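Local coordinates for protein L-lysine 6-monooxygenase (Pseudomonas syringae pv. tomato, PDB 5CQF) that probably hydroxylates the side-chain amine of lysine or ornithine in siderophore biosynthesis, as an FAD- and NADP-dependent monooxygenase, at residues S14-I19 against G43-G48; T161-L166 against N393-G398; I26-A31 against L417-I422; T133-I138 against V150-P155. All blocks are in the same frame, centred on the assembly; numbering follows the deposited sequence.

Contact 1 of 4, residues S14-I19 against G43-G48; sequences SDAICI and GDLSIG
Asp15 and Ser46 grip each other twice, each side chain holding the other's backbone. Ser46 N gives a nearly straight bond (176°) to Asp15 OD2 at 2.9 Å, entering on the anti side of the carboxylate, while Asp15 N donates to Ser46 OG at 3.2 Å. The Asp15 carboxyl is placed by a chi1 of -59°, with CG beside its own backbone N.

In the main chain Ala16 N reaches Ser46 O, Gly48 N reaches Ala16 O, and Cys18 N meets Gly48 O at 3.0 Å, so Ala16 pairs with Ile47 and Ile17 with Gly48 in parallel register. Ala16 O has a second donor: Ser14 OG, 3.0 Å away, above the carbonyl plane and on the face opposite Gly48 N.

Apolar contact is lighter. Ala16 CB lies 4.3 Å from Ile47 CG1, and Cys18 CB packs on Ile47 CD1 at 4.2 Å; Leu28 of helix 23-37 touches Cys18 and Ile47. These strands precede and follow that helix in the beta-alpha-beta unit, consistent with a Rossmann-type dinucleotide-binding fold.

The chemistry implies a parallel pair whose entrance is fixed by reciprocal side-chain-to-backbone bonds and whose continuation is held by main-chain bonds that straighten from Ala16 to Cys18.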
loop_
_atom_site.group_PDB
_atom_site.type_symbol
_atom_site.label_atom_id
_atom_site.label_comp_id
_atom_site.label_asym_id
_atom_site.label_seq_id
_atom_site.Cartn_x
_atom_site.Cartn_y
_atom_site.Cartn_z
ATOM N N SER A 14 15.125 49.402 4.203
ATOM C CA SER A 14 13.768 48.849 4.070
ATOM C C SER A 14 13.241 48.523 5.455
ATOM O O SER A 14 14.023 48.432 6.402
ATOM C CB SER A 14 13.766 47.594 3.195
ATOM O OG SER A 14 14.830 46.725 3.547
ATOM N N ASP A 15 11.926 48.347 5.577
ATOM C CA ASP A 15 11.306 48.045 6.881
ATOM C C ASP A 15 11.855 46.772 7.525
ATOM O O ASP A 15 11.883 46.649 8.745
ATOM C CB ASP A 15 9.791 47.899 6.755
ATOM C CG ASP A 15 9.126 49.142 6.203
ATOM O OD1 ASP A 15 9.435 50.249 6.704
ATOM O OD2 ASP A 15 8.296 48.999 5.270
ATOM N N ALA A 16 12.266 45.823 6.694
ATOM C CA ALA A 16 12.864 44.601 7.170
ATOM C C ALA A 16 13.842 44.022 6.154
ATOM O O ALA A 16 13.736 44.286 4.953
ATOM C CB ALA A 16 11.775 43.593 7.480
ATOM N N ILE A 17 14.792 43.238 6.660
ATOM C CA ILE A 17 15.679 42.442 5.821
ATOM C C ILE A 17 15.584 40.998 6.271
ATOM O O ILE A 17 15.652 40.693 7.474
ATOM C CB ILE A 17 17.151 42.890 5.915
ATOM C CG1 ILE A 17 17.334 44.353 5.473
ATOM C CG2 ILE A 17 18.043 41.987 5.074
ATOM C CD1 ILE A 17 17.268 44.563 3.974
ATOM N N CYS A 18 15.407 40.109 5.300
ATOM C CA CYS A 18 15.432 38.664 5.544
ATOM C C CYS A 18 16.693 38.115 4.929
ATOM O O CYS A 18 16.961 38.372 3.755
ATOM C CB CYS A 18 14.227 37.982 4.912
ATOM S SG CYS A 18 14.214 36.160 5.064
ATOM N N ILE A 19 17.480 37.384 5.706
ATOM C CA ILE A 19 18.668 36.761 5.160
ATOM C C ILE A 19 18.320 35.317 4.807
ATOM O O ILE A 19 17.978 34.532 5.675
ATOM C CB ILE A 19 19.854 36.806 6.136
ATOM C CG1 ILE A 19 20.222 38.262 6.446
ATOM C CG2 ILE A 19 21.079 36.161 5.505
ATOM C CD1 ILE A 19 21.273 38.410 7.526
ATOM N N GLY A 43 0.927 43.936 3.016
ATOM C CA GLY A 43 1.542 44.004 1.698
ATOM C C GLY A 43 2.308 45.278 1.397
ATOM O O GLY A 43 3.087 45.314 0.439
ATOM N N ASP A 44 2.092 46.316 2.210
ATOM C CA ASP A 44 2.733 47.618 2.011
ATOM C C ASP A 44 4.126 47.658 2.614
ATOM O O ASP A 44 4.980 48.403 2.156
ATOM C CB ASP A 44 1.882 48.737 2.619
ATOM C CG ASP A 44 0.480 48.782 2.039
ATOM O OD1 ASP A 44 0.320 48.561 0.817
ATOM O OD2 ASP A 44 -0.463 49.032 2.815
ATOM N N LEU A 45 4.351 46.852 3.640
ATOM C CA LEU A 45 5.664 46.747 4.290
ATOM C C LEU A 45 6.728 46.308 3.277
ATOM O O LEU A 45 6.516 45.389 2.501
ATOM C CB LEU A 45 5.542 45.754 5.439
ATOM C CG LEU A 45 6.657 45.490 6.450
ATOM C CD1 LEU A 45 6.035 44.988 7.753
ATOM C CD2 LEU A 45 7.679 44.476 5.944
ATOM N N SER A 46 7.856 47.003 3.266
ATOM C CA SER A 46 8.921 46.756 2.303
ATOM C C SER A 46 9.982 45.907 2.975
ATOM O O SER A 46 10.484 46.235 4.057
ATOM C CB SER A 46 9.534 48.068 1.796
ATOM O OG SER A 46 10.533 48.560 2.687
ATOM N N ILE A 47 10.319 44.815 2.312
ATOM C CA ILE A 47 11.238 43.849 2.825
ATOM C C ILE A 47 12.121 43.454 1.659
ATOM O O ILE A 47 11.639 43.340 0.537
ATOM C CB ILE A 47 10.472 42.650 3.416
ATOM C CG1 ILE A 47 11.421 41.504 3.743
ATOM C CG2 ILE A 47 9.426 42.122 2.453
ATOM C CD1 ILE A 47 10.804 40.486 4.658
ATOM N N GLY A 48 13.410 43.284 1.915
ATOM C CA GLY A 48 14.374 42.838 0.900
ATOM C C GLY A 48 14.971 41.501 1.297
ATOM O O GLY A 48 15.069 41.193 2.485
#

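Contact 2 of 4, residues T161-L166 against N393-G398; sequences TRNLVL and NIWVNG
Strands 163-166 and 393-396 form a buried parallel pair in the five-stranded sheet, 393-396 outermost within the chain. Their axes run 4.6 Å apart and 12° from parallel, and Asn163 to Leu166 pair with Asn393 to Val396 in unbroken register. Five backbone bonds alternate, from Asn393 N to Arg162 O (2.8 Å) through to Asn397 N on Leu166 O.

On the face bearing Trp395, Asn163 and Asn393 lie side by side with their amides nearly coplanar (6°). Asn393 ND2 donates to Asn163 OD1 at 3.0 Å, while Asn393 OD1 is taken by Arg383 and Asn163 ND2 by Asp15 O. With CG beside the backbone N (chi1 -72°), the indole lies back along its strand toward the asparagine pair, its benzo edge turned to strand 163-166. Val165 CG2 meets Trp395 CE3 obliquely, and Leu164 O lies in plane at the ring edge, 3.4 Å from Trp395 CE3.

On the other face Leu164 and Ile394 run alongside, 4.1 Å from Leu164 CB to Ile394 CG1, and Leu166 CD1 touches Ile394 CG2.

Chemically, the amide pair adds a side-chain bond to this backbone-bonded seam, and its outer partners should fix each amide's flip.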
loop_
_atom_site.group_PDB
_atom_site.type_symbol
_atom_site.label_atom_id
_atom_site.label_comp_id
_atom_site.label_asym_id
_atom_site.label_seq_id
_atom_site.Cartn_x
_atom_site.Cartn_y
_atom_site.Cartn_z
ATOM N N THR A 161 18.205 48.479 8.788
ATOM C CA THR A 161 16.863 48.082 9.192
ATOM C C THR A 161 16.753 47.964 10.699
ATOM O O THR A 161 17.742 47.700 11.365
ATOM C CB THR A 161 16.487 46.721 8.561
ATOM O OG1 THR A 161 15.095 46.470 8.747
ATOM C CG2 THR A 161 17.285 45.595 9.208
ATOM N N ARG A 162 15.548 48.149 11.227
ATOM C CA ARG A 162 15.234 47.794 12.619
ATOM C C ARG A 162 14.727 46.342 12.749
ATOM O O ARG A 162 14.556 45.836 13.865
ATOM C CB ARG A 162 14.147 48.730 13.183
ATOM C CG ARG A 162 14.526 50.197 13.337
ATOM C CD ARG A 162 13.389 50.999 13.982
ATOM N NE ARG A 162 13.587 52.460 13.898
ATOM C CZ ARG A 162 14.189 53.233 14.816
ATOM N NH1 ARG A 162 14.685 52.735 15.950
ATOM N NH2 ARG A 162 14.299 54.538 14.595
ATOM N N ASN A 163 14.438 45.676 11.627
ATOM C CA ASN A 163 13.758 44.384 11.682
ATOM C C ASN A 163 14.477 43.344 10.866
ATOM O O ASN A 163 14.577 43.474 9.657
ATOM C CB ASN A 163 12.321 44.552 11.232
ATOM C CG ASN A 163 11.550 45.482 12.155
ATOM O OD1 ASN A 163 11.411 45.194 13.354
ATOM N ND2 ASN A 163 11.096 46.616 11.629
ATOM N N LEU A 164 15.003 42.324 11.541
ATOM C CA LEU A 164 15.881 41.364 10.891
ATOM C C LEU A 164 15.346 39.938 11.028
ATOM O O LEU A 164 14.969 39.522 12.121
ATOM C CB LEU A 164 17.273 41.439 11.515
ATOM C CG LEU A 164 18.342 40.553 10.853
ATOM C CD1 LEU A 164 18.705 41.083 9.476
ATOM C CD2 LEU A 164 19.587 40.425 11.714
ATOM N N VAL A 165 15.317 39.194 9.920
ATOM C CA VAL A 165 14.916 37.782 9.931
ATOM C C VAL A 165 16.074 36.940 9.426
ATOM O O VAL A 165 16.629 37.221 8.371
ATOM C CB VAL A 165 13.669 37.543 9.056
ATOM C CG1 VAL A 165 13.234 36.080 9.124
ATOM C CG2 VAL A 165 12.530 38.458 9.494
ATOM N N LEU A 166 16.467 35.925 10.189
ATOM C CA LEU A 166 17.544 35.042 9.752
ATOM C C LEU A 166 16.920 33.773 9.314
ATOM O O LEU A 166 16.330 33.112 10.124
ATOM C CB LEU A 166 18.519 34.727 10.873
ATOM C CG LEU A 166 19.721 35.654 11.006
ATOM C CD1 LEU A 166 19.263 37.019 11.439
ATOM C CD2 LEU A 166 20.677 35.048 12.022
ATOM N N ASN A 393 14.171 44.512 16.294
ATOM C CA ASN A 393 13.681 43.158 16.392
ATOM C C ASN A 393 14.394 42.224 15.462
ATOM O O ASN A 393 14.742 42.565 14.326
ATOM C CB ASN A 393 12.199 43.128 16.103
ATOM C CG ASN A 393 11.438 44.113 16.951
ATOM O OD1 ASN A 393 11.157 43.844 18.113
ATOM N ND2 ASN A 393 11.110 45.270 16.377
ATOM N N ILE A 394 14.608 41.023 15.978
ATOM C CA ILE A 394 15.256 39.970 15.229
ATOM C C ILE A 394 14.471 38.688 15.431
ATOM O O ILE A 394 13.968 38.427 16.531
ATOM C CB ILE A 394 16.716 39.777 15.676
ATOM C CG1 ILE A 394 17.499 41.111 15.616
ATOM C CG2 ILE A 394 17.408 38.736 14.804
ATOM C CD1 ILE A 394 18.747 41.121 16.457
ATOM N N TRP A 395 14.372 37.912 14.350
ATOM C CA TRP A 395 13.680 36.626 14.331
ATOM C C TRP A 395 14.631 35.611 13.760
ATOM O O TRP A 395 15.366 35.939 12.817
ATOM C CB TRP A 395 12.471 36.684 13.425
ATOM C CG TRP A 395 11.319 37.487 13.960
ATOM C CD1 TRP A 395 10.260 37.017 14.682
ATOM C CD2 TRP A 395 11.093 38.891 13.793
ATOM N NE1 TRP A 395 9.405 38.041 14.984
ATOM C CE2 TRP A 395 9.893 39.201 14.451
ATOM C CE3 TRP A 395 11.803 39.913 13.182
ATOM C CZ2 TRP A 395 9.380 40.486 14.505
ATOM C CZ3 TRP A 395 11.293 41.194 13.226
ATOM C CH2 TRP A 395 10.092 41.469 13.884
ATOM N N VAL A 396 14.635 34.402 14.317
ATOM C CA VAL A 396 15.325 33.283 13.677
ATOM C C VAL A 396 14.282 32.316 13.130
ATOM O O VAL A 396 13.569 31.694 13.889
ATOM C CB VAL A 396 16.299 32.553 14.616
ATOM C CG1 VAL A 396 17.003 31.410 13.882
ATOM C CG2 VAL A 396 17.325 33.523 15.155
ATOM N N ASN A 397 14.197 32.219 11.805
ATOM C CA ASN A 397 13.138 31.447 11.135
ATOM C C ASN A 397 13.500 29.973 10.967
ATOM O O ASN A 397 13.732 29.486 9.854
ATOM C CB ASN A 397 12.816 32.079 9.779
ATOM C CG ASN A 397 11.514 31.597 9.207
ATOM O OD1 ASN A 397 10.852 30.739 9.780
ATOM N ND2 ASN A 397 11.127 32.157 8.059
ATOM N N GLY A 398 13.525 29.257 12.078
ATOM C CA GLY A 398 13.877 27.831 12.059
ATOM C C GLY A 398 13.598 27.201 13.412
ATOM O O GLY A 398 13.300 27.897 14.384
#

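Contact 3 of 4, residues I26-A31 against L417-I422; sequences IALACA and LRAGRI
Ala419 points its methyl toward helix 23-37 and meets backbone as well as side chain there. Ala419 CB lies 3.5 Å from Ala27 O and 3.7 Å from Leu28 CA, with Ala27 CB facing it at 4.2 Å. Such small groups permit close passage: the axes of the two short helical segments come within 8.3 Å, crossing at -54°, and Leu28 and Ala419 have CA atoms only 4.6 Å apart.

Leu28 starts out along the flank of its helix, but with CG anti to the backbone N (chi1 -176°) its end turns back toward the partner. Leu28 CD1 rests 3.8 Å from Ala419 O and 4.1 Å from Ile422 CG2. The Leu28 and Ile422 side chains cross at about a right angle, so they meet through single methyl groups and not along their lengths. One turn on from Ala27 and Leu28, Ala31 CB approaches Ala419 O at 4.3 Å.

No hydrogen bond spans the segments, and the buried interface rests on van der Waals contact. Ile422 reaches Asn397, just past strand 393-396.

Close crossing through alanines fits the layered alpha/beta build of a Rossmann-type domain, the helix after the first strand packing here on helix 412-428.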
loop_
_atom_site.group_PDB
_atom_site.type_symbol
_atom_site.label_atom_id
_atom_site.label_comp_id
_atom_site.label_asym_id
_atom_site.label_seq_id
_atom_site.Cartn_x
_atom_site.Cartn_y
_atom_site.Cartn_z
ATOM N N ILE A 26 11.251 32.026 1.062
ATOM C CA ILE A 26 10.250 32.059 0.003
ATOM C C ILE A 26 8.865 32.010 0.608
ATOM O O ILE A 26 7.943 32.728 0.180
ATOM C CB ILE A 26 10.463 30.910 -0.967
ATOM C CG1 ILE A 26 11.685 31.199 -1.830
ATOM C CG2 ILE A 26 9.246 30.727 -1.843
ATOM C CD1 ILE A 26 12.293 29.982 -2.450
ATOM N N ALA A 27 8.734 31.170 1.628
ATOM C CA ALA A 27 7.478 31.041 2.336
ATOM C C ALA A 27 7.070 32.352 2.918
ATOM O O ALA A 27 5.917 32.678 2.884
ATOM C CB ALA A 27 7.592 30.014 3.449
ATOM N N LEU A 28 8.025 33.077 3.509
ATOM C CA LEU A 28 7.767 34.407 4.068
ATOM C C LEU A 28 7.353 35.398 3.013
ATOM O O LEU A 28 6.402 36.135 3.224
ATOM C CB LEU A 28 9.005 34.938 4.773
ATOM C CG LEU A 28 8.832 36.263 5.469
ATOM C CD1 LEU A 28 7.882 36.173 6.649
ATOM C CD2 LEU A 28 10.209 36.723 5.894
ATOM N N ALA A 29 8.076 35.449 1.901
ATOM C CA ALA A 29 7.655 36.303 0.770
ATOM C C ALA A 29 6.268 35.965 0.283
ATOM O O ALA A 29 5.505 36.867 -0.055
ATOM C CB ALA A 29 8.634 36.214 -0.383
ATOM N N CYS A 30 5.902 34.673 0.282
ATOM C CA CYS A 30 4.550 34.321 -0.140
ATOM C C CYS A 30 3.501 34.946 0.767
ATOM O O CYS A 30 2.464 35.337 0.304
ATOM C CB CYS A 30 4.339 32.816 -0.194
ATOM S SG CYS A 30 5.225 31.994 -1.522
ATOM N N ALA A 31 3.746 35.030 2.059
ATOM C CA ALA A 31 2.782 35.691 2.953
ATOM C C ALA A 31 2.614 37.153 2.582
ATOM O O ALA A 31 1.496 37.663 2.573
ATOM C CB ALA A 31 3.199 35.586 4.408
ATOM N N LEU A 417 3.688 28.013 8.272
ATOM C CA LEU A 417 3.081 28.458 9.542
ATOM C C LEU A 417 3.929 29.500 10.248
ATOM O O LEU A 417 3.406 30.500 10.741
ATOM C CB LEU A 417 2.812 27.258 10.455
ATOM C CG LEU A 417 1.734 26.304 9.855
ATOM C CD1 LEU A 417 1.603 25.013 10.627
ATOM C CD2 LEU A 417 0.383 26.988 9.831
ATOM N N ARG A 418 5.230 29.271 10.250
ATOM C CA ARG A 418 6.162 30.233 10.771
ATOM C C ARG A 418 6.067 31.539 10.023
ATOM O O ARG A 418 6.057 32.596 10.647
ATOM C CB ARG A 418 7.609 29.731 10.689
ATOM C CG ARG A 418 7.943 28.607 11.647
ATOM C CD ARG A 418 9.428 28.546 11.934
ATOM N NE ARG A 418 10.235 28.310 10.737
ATOM C CZ ARG A 418 10.533 27.112 10.254
ATOM N NH1 ARG A 418 10.063 26.016 10.813
ATOM N NH2 ARG A 418 11.285 26.995 9.180
ATOM N N ALA A 419 6.028 31.477 8.699
ATOM C CA ALA A 419 5.908 32.678 7.875
ATOM C C ALA A 419 4.726 33.517 8.301
ATOM O O ALA A 419 4.819 34.725 8.317
ATOM C CB ALA A 419 5.775 32.319 6.399
ATOM N N GLY A 420 3.609 32.877 8.639
ATOM C CA GLY A 420 2.442 33.612 9.125
ATOM C C GLY A 420 2.700 34.355 10.445
ATOM O O GLY A 420 2.376 35.528 10.585
ATOM N N ARG A 421 3.285 33.661 11.405
ATOM C CA ARG A 421 3.601 34.227 12.698
ATOM C C ARG A 421 4.612 35.372 12.600
ATOM O O ARG A 421 4.487 36.368 13.315
ATOM C CB ARG A 421 4.196 33.158 13.617
ATOM C CG ARG A 421 3.214 32.116 14.111
ATOM C CD ARG A 421 3.660 31.577 15.475
ATOM N NE ARG A 421 2.953 30.343 15.842
ATOM C CZ ARG A 421 2.552 30.031 17.072
ATOM N NH1 ARG A 421 2.782 30.852 18.086
ATOM N NH2 ARG A 421 1.898 28.893 17.283
ATOM N N ILE A 422 5.602 35.225 11.721
ATOM C CA ILE A 422 6.628 36.231 11.581
ATOM C C ILE A 422 6.102 37.441 10.825
ATOM O O ILE A 422 6.320 38.571 11.247
ATOM C CB ILE A 422 7.920 35.657 10.967
ATOM C CG1 ILE A 422 8.611 34.777 12.003
ATOM C CG2 ILE A 422 8.892 36.761 10.544
ATOM C CD1 ILE A 422 9.664 33.847 11.431
#

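Contact 4 of 4, residues T133-I138 against V150-P155; sequences TPVTEI and VRVRTP
Val135 and Val152 meet at the apolar centre, their side chains crossing at about a right angle. Val135 CG1, anti to its own nitrogen (chi1 -177°), presses to 3.5 Å from Val152 CG1, tighter than usual carbon packing, and Val135 CG2 follows at 3.8 Å. Ile138 CG2 packs obliquely on Val150 CB at 3.9 Å. This cluster faces the main sheet: Val135 and Ile138 both touch Ile19, while Val135 and Val152 reach Leu50.

Toward the far end Thr133 CG2 lies against Thr154 CB, and the rings of Pro134 and Pro155 meet obliquely, with 3.8 Å between Pro134 CG and Pro155 CG. The carbonyl of Pro134 is met here by carbon, Pro155 CD nearest at 3.1 Å from Pro134 O and Thr154 CB next.

Arg153 N donates to Glu137 O at 2.8 Å and Thr136 N to Arg153 O at 3.1 Å; Thr136 OG1 adds a weak bond to that same oxygen. Thr136 and Glu137 thus both lie opposite Arg153, which with Thr136 at phi/psi -97/-38° fits a classic beta bulge, before the non-hydrogen-bonded pair of Ile138 and Val152.

At the polar edge Glu137 CG brushes Arg153 CB, but the charged ends stay apart, Glu137 OE1 being 5.1 Å from Arg153 NH2. The guanidinium instead makes a salt bridge to Asp139, and Arg151 CD lies against one face, toward the rim.

Strands 137-142 and 147-154 form an amphipathic beta hairpin, valine and isoleucine on one face, Glu137 and Arg153 on the other, in a three-stranded antiparallel sheet packed against the parallel sheet.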
loop_
_atom_site.group_PDB
_atom_site.type_symbol
_atom_site.label_atom_id
_atom_site.label_comp_id
_atom_site.label_asym_id
_atom_site.label_seq_id
_atom_site.Cartn_x
_atom_site.Cartn_y
_atom_site.Cartn_z
ATOM N N THR A 133 24.660 37.267 -3.161
ATOM C CA THR A 133 24.806 38.414 -2.298
ATOM C C THR A 133 24.921 37.916 -0.848
ATOM O O THR A 133 23.949 37.971 -0.088
ATOM C CB THR A 133 23.602 39.355 -2.492
ATOM O OG1 THR A 133 23.438 39.628 -3.888
ATOM C CG2 THR A 133 23.782 40.656 -1.747
ATOM N N PRO A 134 26.113 37.401 -0.470
ATOM C CA PRO A 134 26.327 36.870 0.888
ATOM C C PRO A 134 26.403 37.956 1.956
ATOM O O PRO A 134 26.859 39.055 1.676
ATOM C CB PRO A 134 27.671 36.137 0.773
ATOM C CG PRO A 134 28.361 36.793 -0.382
ATOM C CD PRO A 134 27.275 37.143 -1.349
ATOM N N VAL A 135 25.948 37.663 3.166
ATOM C CA VAL A 135 26.143 38.593 4.250
ATOM C C VAL A 135 27.449 38.169 4.892
ATOM O O VAL A 135 27.629 37.001 5.218
ATOM C CB VAL A 135 24.989 38.584 5.247
ATOM C CG1 VAL A 135 25.209 39.630 6.329
ATOM C CG2 VAL A 135 23.707 38.866 4.513
ATOM N N THR A 136 28.378 39.108 4.989
ATOM C CA THR A 136 29.676 38.847 5.562
ATOM C C THR A 136 29.681 39.283 7.021
ATOM O O THR A 136 30.284 38.614 7.869
ATOM C CB THR A 136 30.772 39.599 4.795
ATOM O OG1 THR A 136 30.496 41.007 4.814
ATOM C CG2 THR A 136 30.830 39.115 3.357
ATOM N N GLU A 137 29.003 40.395 7.311
ATOM C CA GLU A 137 28.885 40.884 8.691
ATOM C C GLU A 137 27.598 41.693 8.901
ATOM O O GLU A 137 27.012 42.197 7.945
ATOM C CB GLU A 137 30.126 41.721 9.065
ATOM C CG GLU A 137 30.730 42.459 7.873
ATOM C CD GLU A 137 31.902 43.348 8.225
ATOM O OE1 GLU A 137 31.957 44.482 7.694
ATOM O OE2 GLU A 137 32.765 42.910 9.017
ATOM N N ILE A 138 27.160 41.776 10.155
ATOM C CA ILE A 138 26.062 42.657 10.562
ATOM C C ILE A 138 26.543 43.587 11.694
ATOM O O ILE A 138 26.785 43.122 12.816
ATOM C CB ILE A 138 24.831 41.859 11.056
ATOM C CG1 ILE A 138 24.353 40.867 9.988
ATOM C CG2 ILE A 138 23.695 42.803 11.443
ATOM C CD1 ILE A 138 23.071 40.127 10.329
ATOM N N VAL A 150 20.606 48.190 12.577
ATOM C CA VAL A 150 21.744 47.335 12.230
ATOM C C VAL A 150 22.079 47.554 10.791
ATOM O O VAL A 150 21.224 47.928 10.007
ATOM C CB VAL A 150 21.495 45.815 12.457
ATOM C CG1 VAL A 150 21.349 45.511 13.937
ATOM C CG2 VAL A 150 20.287 45.301 11.687
ATOM N N ARG A 151 23.325 47.315 10.440
ATOM C CA ARG A 151 23.759 47.527 9.081
ATOM C C ARG A 151 24.214 46.199 8.600
ATOM O O ARG A 151 25.218 45.677 9.059
ATOM C CB ARG A 151 24.916 48.531 9.004
ATOM C CG ARG A 151 24.514 49.974 9.272
ATOM C CD ARG A 151 25.725 50.867 9.557
ATOM N NE ARG A 151 25.403 52.301 9.477
ATOM C CZ ARG A 151 25.644 53.209 10.434
ATOM N NH1 ARG A 151 25.295 54.479 10.225
ATOM N NH2 ARG A 151 26.228 52.875 11.592
ATOM N N VAL A 152 23.471 45.648 7.661
ATOM C CA VAL A 152 23.808 44.357 7.084
ATOM C C VAL A 152 24.792 44.655 5.980
ATOM O O VAL A 152 24.514 45.473 5.095
ATOM C CB VAL A 152 22.569 43.644 6.505
ATOM C CG1 VAL A 152 22.950 42.271 5.960
ATOM C CG2 VAL A 152 21.481 43.528 7.561
ATOM N N ARG A 153 25.942 44.002 6.037
ATOM C CA ARG A 153 27.024 44.310 5.121
ATOM C C ARG A 153 27.204 43.174 4.133
ATOM O O ARG A 153 27.247 42.009 4.521
ATOM C CB ARG A 153 28.325 44.615 5.901
ATOM C CG ARG A 153 28.635 46.109 6.080
ATOM C CD ARG A 153 27.748 46.806 7.120
ATOM N NE ARG A 153 27.743 48.282 7.004
ATOM C CZ ARG A 153 28.446 49.141 7.756
ATOM N NH1 ARG A 153 28.331 50.450 7.537
ATOM N NH2 ARG A 153 29.248 48.724 8.732
ATOM N N THR A 154 27.281 43.521 2.853
ATOM C CA THR A 154 27.512 42.550 1.789
ATOM C C THR A 154 28.606 43.028 0.816
ATOM O O THR A 154 28.992 44.215 0.830
ATOM C CB THR A 154 26.218 42.309 0.997
ATOM O OG1 THR A 154 25.898 43.472 0.219
ATOM C CG2 THR A 154 25.065 42.001 1.939
ATOM N N PRO A 155 29.107 42.108 -0.043
ATOM C CA PRO A 155 30.059 42.518 -1.084
ATOM C C PRO A 155 29.506 43.559 -2.068
ATOM O O PRO A 155 30.283 44.289 -2.672
ATOM C CB PRO A 155 30.382 41.201 -1.811
ATOM C CG PRO A 155 30.126 40.140 -0.800
ATOM C CD PRO A 155 28.961 40.641 0.008
#

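In the fold
From the N terminus, strand 16-19 leads into helix 23-37 and returns through strand 47-50, where contact 1 closes the first, short loop. Contact 3 starts within that helix and so crosses contact 1; it closes only near the C terminus, spanning 385 residues. Contacts 4 and 2 both nest inside this long loop, in series: the hairpin of contact 4 closes first, then strand 163-166 waits 226 residues for strand 393-396. Contacts 1 and 2 share one parallel sheet, joined by Ile17 and Ile19 bonding to Val165. Contact 3 packs on one face through Leu28 and Ile422, and Arg418 bonds to Asn397 past the outer strand, while Ile138 of contact 4 packs on Ile19 and Leu164.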